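Local coordinates for protein putative dioxygenase (Nostoc punctiforme, PDB 2PEB) that is a putative oxidoreductase of the Dopa 4,5-dioxygenase family that holds a zinc ion and probably cleaves aromatic rings with dioxygen, at residues A[31-34]-A[35-39]; A[68-71]-A[72-76]; A[99-102]-A[103-107]. All coordinates share one frame; numbering follows the deposited sequence. Where two conformers were deposited one is given.

In the fold
Interactions 1 and 2 are local contacts in the two helices 23-36 and 66-76, the first at a helix C-terminal end; interaction 3 is the turn that leaves the outermost strand 100-102. The two helical contacts meet, with centres about 11 Å apart: R36 CD lies 3.4 Å from W72 NE1 and F37 CZ 3.5 Å from W72 CB. Interaction 2 also reaches interaction 3, L73 CB lying 3.7 Å from L102 CD1 in one L102 conformer, whereas interactions 1 and 3 are about 9 Å apart at their nearest atoms. None holds the zinc, which H13, H15 and H85 bind; the side chain of W101 comes closest, about 10 Å away. All three touch the second subunit.

Interaction 1 (A[31-34]-A[35-39]); sequences EGLG and ARFEV
L33 with R36 and F37 closes the last turn of helix 23-36 through the backbone. The carbonyl O of L33 is gripped twice, by R36 N at 3.2 Å and by F37 N at 3.1 Å. Both donors approach from the same face of the carbonyl plane, but R36 N stands well above it while F37 N is tilted only 20° out of it. Two residues earlier, A35 N donates to E31 O at 3.0 Å, and R36 N adds a weak bond to G32 O. F37 is the first residue to leave helical backbone angles, and the chain runs on extended through E38 to V39.

Polar side-chain contact centres on G32. With CG anti to the carbonyl carbon (chi1 -66°), the R36 chain, extended from CG to NE, runs back along the helix and brings NH1 to G32 O in a long, weak bond of 3.4 Å that is nonetheless nearly straight (168°), the oxygen lying in the guanidinium plane. R36 NH1 also comes within 3.3 Å of G32 CA, and a CB at this position would probably come close to the guanidinium. E31 OE1 is 4.9 Å from R36 NH1, too far for a salt bridge, though the opposite charges may attract weakly.

Apolar contact is made by L33 and F37, whose side chains cross obliquely: L33 CD2 meets the edge of the F37 ring at CD2, 3.8 Å away. R36 CB covers one face of that ring over its centre. V39 CG2 reaches back to L33 O.

Beyond the helix end, F37 packs edge-to-face on W72 of helix 66-76, and L33 leans on V69 of that helix and V59 of strand 55-61. V39 touches V59 and F61, leading the chain from the helix into sheet strand 40-45.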
loop_
_atom_site.group_PDB
_atom_site.type_symbol
_atom_site.label_atom_id
_atom_site.label_comp_id
_atom_site.label_asym_id
_atom_site.label_seq_id
_atom_site.Cartn_x
_atom_site.Cartn_y
_atom_site.Cartn_z
ATOM N N GLU A 31 6.593 18.207 -4.979
ATOM C CA GLU A 31 6.070 19.166 -5.955
ATOM C C GLU A 31 5.043 18.515 -6.870
ATOM O O GLU A 31 4.007 19.101 -7.174
ATOM C CB GLU A 31 7.194 19.733 -6.784
ATOM C CG GLU A 31 6.757 20.847 -7.735
ATOM C CD GLU A 31 6.212 20.377 -9.069
ATOM O OE1 GLU A 31 6.506 19.230 -9.458
ATOM O OE2 GLU A 31 5.485 21.156 -9.741
ATOM N N GLY A 32 5.297 17.291 -7.285
ATOM C CA GLY A 32 4.324 16.551 -8.079
ATOM C C GLY A 32 3.000 16.383 -7.356
ATOM O O GLY A 32 1.937 16.522 -7.939
ATOM N N LEU A 33 3.062 16.068 -6.067
ATOM C CA LEU A 33 1.857 15.944 -5.288
ATOM C C LEU A 33 1.108 17.283 -5.169
ATOM O O LEU A 33 -0.128 17.347 -5.329
ATOM C CB LEU A 33 2.184 15.459 -3.889
ATOM C CG LEU A 33 2.597 14.023 -3.823
ATOM C CD1 LEU A 33 3.184 13.720 -2.431
ATOM C CD2 LEU A 33 1.397 13.138 -4.116
ATOM N N GLY A 34 1.809 18.336 -4.790
ATOM C CA GLY A 34 1.171 19.637 -4.570
ATOM C C GLY A 34 0.616 20.280 -5.838
ATOM O O GLY A 34 -0.269 21.110 -5.779
ATOM N N ALA A 35 1.118 19.827 -6.975
ATOM C CA ALA A 35 0.715 20.299 -8.301
ATOM C C ALA A 35 -0.536 19.600 -8.764
ATOM O O ALA A 35 -1.326 20.159 -9.505
ATOM C CB ALA A 35 1.842 20.018 -9.313
ATOM N N ARG A 36 -0.721 18.352 -8.355
ATOM C CA ARG A 36 -1.770 17.511 -8.975
ATOM C C ARG A 36 -3.005 17.212 -8.137
ATOM O O ARG A 36 -4.066 16.992 -8.677
ATOM C CB ARG A 36 -1.173 16.180 -9.405
ATOM C CG ARG A 36 -0.156 16.251 -10.493
ATOM C CD ARG A 36 0.513 14.911 -10.771
ATOM N NE ARG A 36 1.281 14.968 -12.013
ATOM C CZ ARG A 36 2.446 15.587 -12.167
ATOM N NH1 ARG A 36 3.033 16.215 -11.149
ATOM N NH2 ARG A 36 3.030 15.588 -13.366
ATOM N N PHE A 37 -2.851 17.112 -6.817
ATOM C CA PHE A 37 -3.890 16.530 -5.985
ATOM C C PHE A 37 -4.327 17.494 -4.900
ATOM O O PHE A 37 -3.696 18.537 -4.668
ATOM C CB PHE A 37 -3.424 15.199 -5.397
ATOM C CG PHE A 37 -2.880 14.257 -6.437
ATOM C CD1 PHE A 37 -3.683 13.768 -7.446
ATOM C CD2 PHE A 37 -1.520 13.934 -6.448
ATOM C CE1 PHE A 37 -3.133 12.901 -8.435
ATOM C CE2 PHE A 37 -0.969 13.091 -7.418
ATOM C CZ PHE A 37 -1.778 12.609 -8.440
ATOM N N GLU A 38 -5.469 17.167 -4.291
ATOM C CA GLU A 38 -5.988 17.937 -3.173
ATOM C C GLU A 38 -5.364 17.401 -1.914
ATOM O O GLU A 38 -5.789 16.386 -1.342
ATOM C CB GLU A 38 -7.495 17.876 -3.134
ATOM C CG GLU A 38 -8.116 18.427 -4.403
ATOM C CD GLU A 38 -9.642 18.301 -4.457
ATOM O OE1 GLU A 38 -10.280 17.819 -3.495
ATOM O OE2 GLU A 38 -10.203 18.712 -5.484
ATOM N N VAL A 39 -4.271 18.028 -1.521
ATOM C CA VAL A 39 -3.482 17.577 -0.385
ATOM C C VAL A 39 -3.059 18.755 0.492
ATOM O O VAL A 39 -3.131 19.901 0.092
ATOM C CB VAL A 39 -2.186 16.844 -0.803
ATOM C CG1 VAL A 39 -2.484 15.539 -1.559
ATOM C CG2 VAL A 39 -1.276 17.792 -1.604
#

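Interaction 2 (A[68-71]-A[72-76]); sequences KVVP and WLMLN
V69 and L73, one helical turn apart, lie side by side and point the same way, V69 CG1 meeting L73 CD1 at 3.9 Å. With L73 CG set anti to its carbonyl carbon (chi1 -70°), the leucine chain folds back along the helix and CG rests 3.5 Å from V69 O. One residue on, V70 and the selenomethionine M74 make a looser pair, V70 CG1 standing 4.3 Å from M74 SE. Here the chain of M74 is bent at chi3, and SE comes 3.8 Å from P71 CA while CB sits against P71 O.

W72 is turned differently. Its indole leaves the helix on another side because CG is anti to the backbone N (chi1 -168°), and only CB stays near K68 O. N76 comes round over one face of the indole, ND2 lying 3.2 Å above the ring plane and offset toward the rim. The same ND2 donates to W72 O at 3.0 Å, so the amide is held both to the backbone and against the ring.

Helix 66-76 lies beside helix 23-36 in this ferredoxin-like alpha+beta fold, the two helices packed on the antiparallel sheet. P71 kinks it, since its nitrogen has no hydrogen to give to the turn before. Past the proline the i to i+4 pattern continues: L73 N to V69 O is nearly straight (169°), and M74 N to V70 O is short and nearly along the C=O axis.

V69 and W72 face helix 23-36, both touching L33, with V29 of that helix against L73. Other sides meet the second subunit: P71 packs on its I9, M74 on its Y98, and N76 ND2 donates to its E4 O.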
loop_
_atom_site.group_PDB
_atom_site.type_symbol
_atom_site.label_atom_id
_atom_site.label_comp_id
_atom_site.label_asym_id
_atom_site.label_seq_id
_atom_site.Cartn_x
_atom_site.Cartn_y
_atom_site.Cartn_z
ATOM N N LYS A 68 -6.227 8.700 -6.283
ATOM C CA LYS A 68 -5.426 9.586 -7.090
ATOM C C LYS A 68 -4.006 9.629 -6.591
ATOM O O LYS A 68 -3.077 9.320 -7.337
ATOM C CB LYS A 68 -6.050 10.987 -7.147
ATOM C CG LYS A 68 -7.498 10.919 -7.677
ATOM C CD LYS A 68 -8.236 12.244 -7.559
ATOM C CE LYS A 68 -9.679 12.137 -8.075
ATOM N NZ LYS A 68 -9.807 11.103 -9.146
ATOM N N VAL A 69 -3.817 10.023 -5.325
ATOM C CA VAL A 69 -2.515 10.130 -4.722
ATOM C C VAL A 69 -1.713 8.825 -4.672
ATOM O O VAL A 69 -0.561 8.769 -5.063
ATOM C CB VAL A 69 -2.620 10.771 -3.315
ATOM C CG1 VAL A 69 -1.257 10.722 -2.621
ATOM C CG2 VAL A 69 -3.126 12.232 -3.425
ATOM N N VAL A 70 -2.345 7.751 -4.266
ATOM C CA VAL A 70 -1.627 6.531 -3.961
ATOM C C VAL A 70 -1.167 5.817 -5.262
ATOM O O VAL A 70 0.021 5.539 -5.440
ATOM C CB VAL A 70 -2.405 5.614 -3.014
ATOM C CG1 VAL A 70 -1.642 4.279 -2.825
ATOM C CG2 VAL A 70 -2.582 6.324 -1.624
ATOM N N PRO A 71 -2.077 5.665 -6.243
ATOM C CA PRO A 71 -1.570 5.164 -7.555
ATOM C C PRO A 71 -0.493 6.033 -8.201
ATOM O O PRO A 71 0.459 5.499 -8.790
ATOM C CB PRO A 71 -2.832 5.030 -8.383
ATOM C CG PRO A 71 -3.953 4.893 -7.384
ATOM C CD PRO A 71 -3.538 5.832 -6.263
ATOM N N TRP A 72 -0.583 7.358 -8.042
ATOM C CA TRP A 72 0.473 8.216 -8.530
ATOM C C TRP A 72 1.807 7.928 -7.885
ATOM O O TRP A 72 2.821 7.823 -8.582
ATOM C CB TRP A 72 0.113 9.688 -8.426
ATOM C CG TRP A 72 1.031 10.593 -9.160
ATOM C CD1 TRP A 72 0.958 10.972 -10.477
ATOM C CD2 TRP A 72 2.183 11.270 -8.612
ATOM N NE1 TRP A 72 1.994 11.838 -10.768
ATOM C CE2 TRP A 72 2.760 12.036 -9.642
ATOM C CE3 TRP A 72 2.777 11.308 -7.335
ATOM C CZ2 TRP A 72 3.904 12.793 -9.447
ATOM C CZ3 TRP A 72 3.923 12.086 -7.148
ATOM C CH2 TRP A 72 4.462 12.818 -8.195
ATOM N N LEU A 73 1.860 7.843 -6.565
ATOM C CA LEU A 73 3.072 7.489 -5.850
ATOM C C LEU A 73 3.583 6.079 -6.184
ATOM O O LEU A 73 4.790 5.834 -6.265
ATOM C CB LEU A 73 2.828 7.649 -4.345
ATOM C CG LEU A 73 2.664 9.082 -3.819
ATOM C CD1 LEU A 73 2.215 9.045 -2.338
ATOM C CD2 LEU A 73 3.963 9.783 -4.025
HETATM N N MSE A 74 2.655 5.167 -6.435
HETATM C CA MSE A 74 3.045 3.834 -6.885
HETATM C C MSE A 74 3.991 3.872 -8.060
HETATM O O MSE A 74 4.985 3.141 -8.138
HETATM C CB MSE A 74 1.824 3.008 -7.254
HETATM C CG MSE A 74 1.167 2.310 -6.033
HETATM SE SE MSE A 74 -0.638 1.697 -6.177
HETATM C CE MSE A 74 -0.229 -0.094 -6.145
ATOM N N LEU A 75 3.659 4.793 -8.999
ATOM C CA LEU A 75 4.324 4.889 -10.234
ATOM C C LEU A 75 5.485 5.878 -10.168
ATOM O O LEU A 75 6.457 5.749 -10.929
ATOM C CB LEU A 75 3.377 5.334 -11.346
ATOM C CG LEU A 75 2.213 4.417 -11.694
ATOM C CD1 LEU A 75 1.409 4.989 -12.903
ATOM C CD2 LEU A 75 2.732 3.050 -12.002
ATOM N N ASN A 76 5.428 6.854 -9.258
ATOM C CA ASN A 76 6.314 8.041 -9.350
ATOM C C ASN A 76 7.163 8.307 -8.102
ATOM O O ASN A 76 7.873 9.324 -8.024
ATOM C CB ASN A 76 5.508 9.308 -9.671
ATOM C CG ASN A 76 4.927 9.286 -11.034
ATOM O OD1 ASN A 76 5.659 9.465 -12.009
ATOM N ND2 ASN A 76 3.625 9.098 -11.133
#

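Interaction 3 (A[99-102]-A[103-107]); sequences SLWL and GAALA. With EDO (1,2-ethanediol), chain I; EDO (1,2-ethanediol), chain F.
The contact belongs to the turn that leaves strand 100-102, outermost in this chain's sheet, and folds the following loop back over W101. CB of A105 lies 3.5 Å from the centroid of the five-membered indole ring of W101 and only 4° off its normal, a CH-pi contact squarely over the face. A105 CA and L106 N lie over the same face. At the far end of the indole, L106 crosses W101 at about a right angle, its CB 3.8 Å from W101 CH2. The indole is turned beneath the loop with CG anti to the carbonyl carbon (chi1 -80°).

Replacing W101 by an alanine would probably strip A105 and L106 of the flat surface they rest on, leaving the loop freer to shift.

G103 makes the bend at a positive phi (86°), where a side chain would jam against L102 O. Two 1,2-ethanediols, probably from the crystallisation liquor, bind here. G103 N donates to O1 of one (chain I) at 2.8 Å, and its O2 donates to G103 O; O2 of the other (chain F) donates to S99 O at 2.6 Å. A water donates to both W101 O and G103 O.

L102 bonds to I82 through the backbone, and W101 makes backbone bonds to the second subunit, consistent with an antiparallel sheet running on across the dimer.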
loop_
_atom_site.group_PDB
_atom_site.type_symbol
_atom_site.label_atom_id
_atom_site.label_comp_id
_atom_site.label_asym_id
_atom_site.label_seq_id
_atom_site.Cartn_x
_atom_site.Cartn_y
_atom_site.Cartn_z
ATOM N N SER A 99 -1.936 0.330 8.060
ATOM C CA SER A 99 -1.171 1.098 7.119
ATOM C C SER A 99 -0.728 0.220 5.942
ATOM O O SER A 99 -0.962 -1.004 5.949
ATOM C CB SER A 99 0.056 1.724 7.820
ATOM O OG SER A 99 0.753 0.727 8.534
ATOM N N LEU A 100 -0.133 0.848 4.950
ATOM C CA LEU A 100 0.533 0.154 3.854
ATOM C C LEU A 100 1.837 0.853 3.555
ATOM O O LEU A 100 1.996 2.036 3.896
ATOM C CB LEU A 100 -0.360 0.157 2.610
ATOM C CG LEU A 100 -0.662 1.467 1.931
ATOM C CD1 LEU A 100 0.531 1.957 1.086
ATOM C CD2 LEU A 100 -1.990 1.304 1.111
ATOM N N TRP A 101 2.693 0.165 2.808
ATOM C CA TRP A 101 4.015 0.652 2.474
ATOM C C TRP A 101 4.258 0.530 0.992
ATOM O O TRP A 101 3.907 -0.503 0.399
ATOM C CB TRP A 101 5.100 -0.115 3.199
ATOM C CG TRP A 101 5.299 0.313 4.577
ATOM C CD1 TRP A 101 4.772 -0.274 5.676
ATOM C CD2 TRP A 101 6.110 1.399 5.034
ATOM N NE1 TRP A 101 5.191 0.375 6.799
ATOM C CE2 TRP A 101 6.036 1.396 6.436
ATOM C CE3 TRP A 101 6.927 2.347 4.396
ATOM C CZ2 TRP A 101 6.712 2.316 7.220
ATOM C CZ3 TRP A 101 7.611 3.253 5.185
ATOM C CH2 TRP A 101 7.497 3.232 6.579
ATOM N N LEU A 102 4.825 1.596 0.445
ATOM C CA LEU A 102 5.409 1.609 -0.885
ATOM C C LEU A 102 6.919 1.582 -0.685
ATOM O O LEU A 102 7.440 2.329 0.119
ATOM C CB LEU A 102 4.982 2.858 -1.640
ATOM C CG LEU A 102 3.515 3.284 -1.529
ATOM C CD1 LEU A 102 3.326 4.487 -2.432
ATOM C CD2 LEU A 102 2.561 2.162 -1.893
ATOM N N GLY A 103 7.609 0.697 -1.396
ATOM C CA GLY A 103 9.039 0.523 -1.235
ATOM C C GLY A 103 9.274 -0.443 -0.103
ATOM O O GLY A 103 8.557 -1.438 0.043
ATOM N N ALA A 104 10.262 -0.169 0.715
ATOM C CA ALA A 104 10.638 -1.109 1.746
ATOM C C ALA A 104 10.266 -0.484 3.090
ATOM O O ALA A 104 10.623 0.665 3.364
ATOM C CB ALA A 104 12.145 -1.439 1.646
ATOM N N ALA A 105 9.521 -1.221 3.906
ATOM C CA ALA A 105 9.010 -0.681 5.155
ATOM C C ALA A 105 10.139 -0.322 6.094
ATOM O O ALA A 105 11.186 -1.000 6.176
ATOM C CB ALA A 105 8.067 -1.652 5.837
ATOM N N LEU A 106 9.900 0.752 6.832
ATOM C CA LEU A 106 10.740 1.123 7.944
ATOM C C LEU A 106 10.084 0.740 9.250
ATOM O O LEU A 106 8.882 0.467 9.313
ATOM C CB LEU A 106 11.019 2.622 7.896
ATOM C CG LEU A 106 11.561 3.140 6.567
ATOM C CD1 LEU A 106 11.682 4.678 6.579
ATOM C CD2 LEU A 106 12.890 2.516 6.214
ATOM N N ALA A 107 10.895 0.723 10.296
ATOM C CA ALA A 107 10.436 0.337 11.617
ATOM C C ALA A 107 10.040 1.587 12.405
ATOM O O ALA A 107 10.888 2.335 12.881
ATOM C CB ALA A 107 11.509 -0.449 12.355
HETATM C C1 EDO I . 7.169 -1.855 -3.929
HETATM O O1 EDO I . 6.381 -1.274 -2.879
HETATM C C2 EDO I . 7.436 -3.293 -3.576
HETATM O O2 EDO I . 7.823 -3.335 -2.199
HETATM C C1 EDO F . 2.258 -2.068 8.269
HETATM O O1 EDO F . 3.161 -2.980 7.645
HETATM C C2 EDO F . 0.877 -2.600 7.992
HETATM O O2 EDO F . 0.782 -2.872 6.580
HETATM O O HOH W 1 6.108 -2.296 0.308
#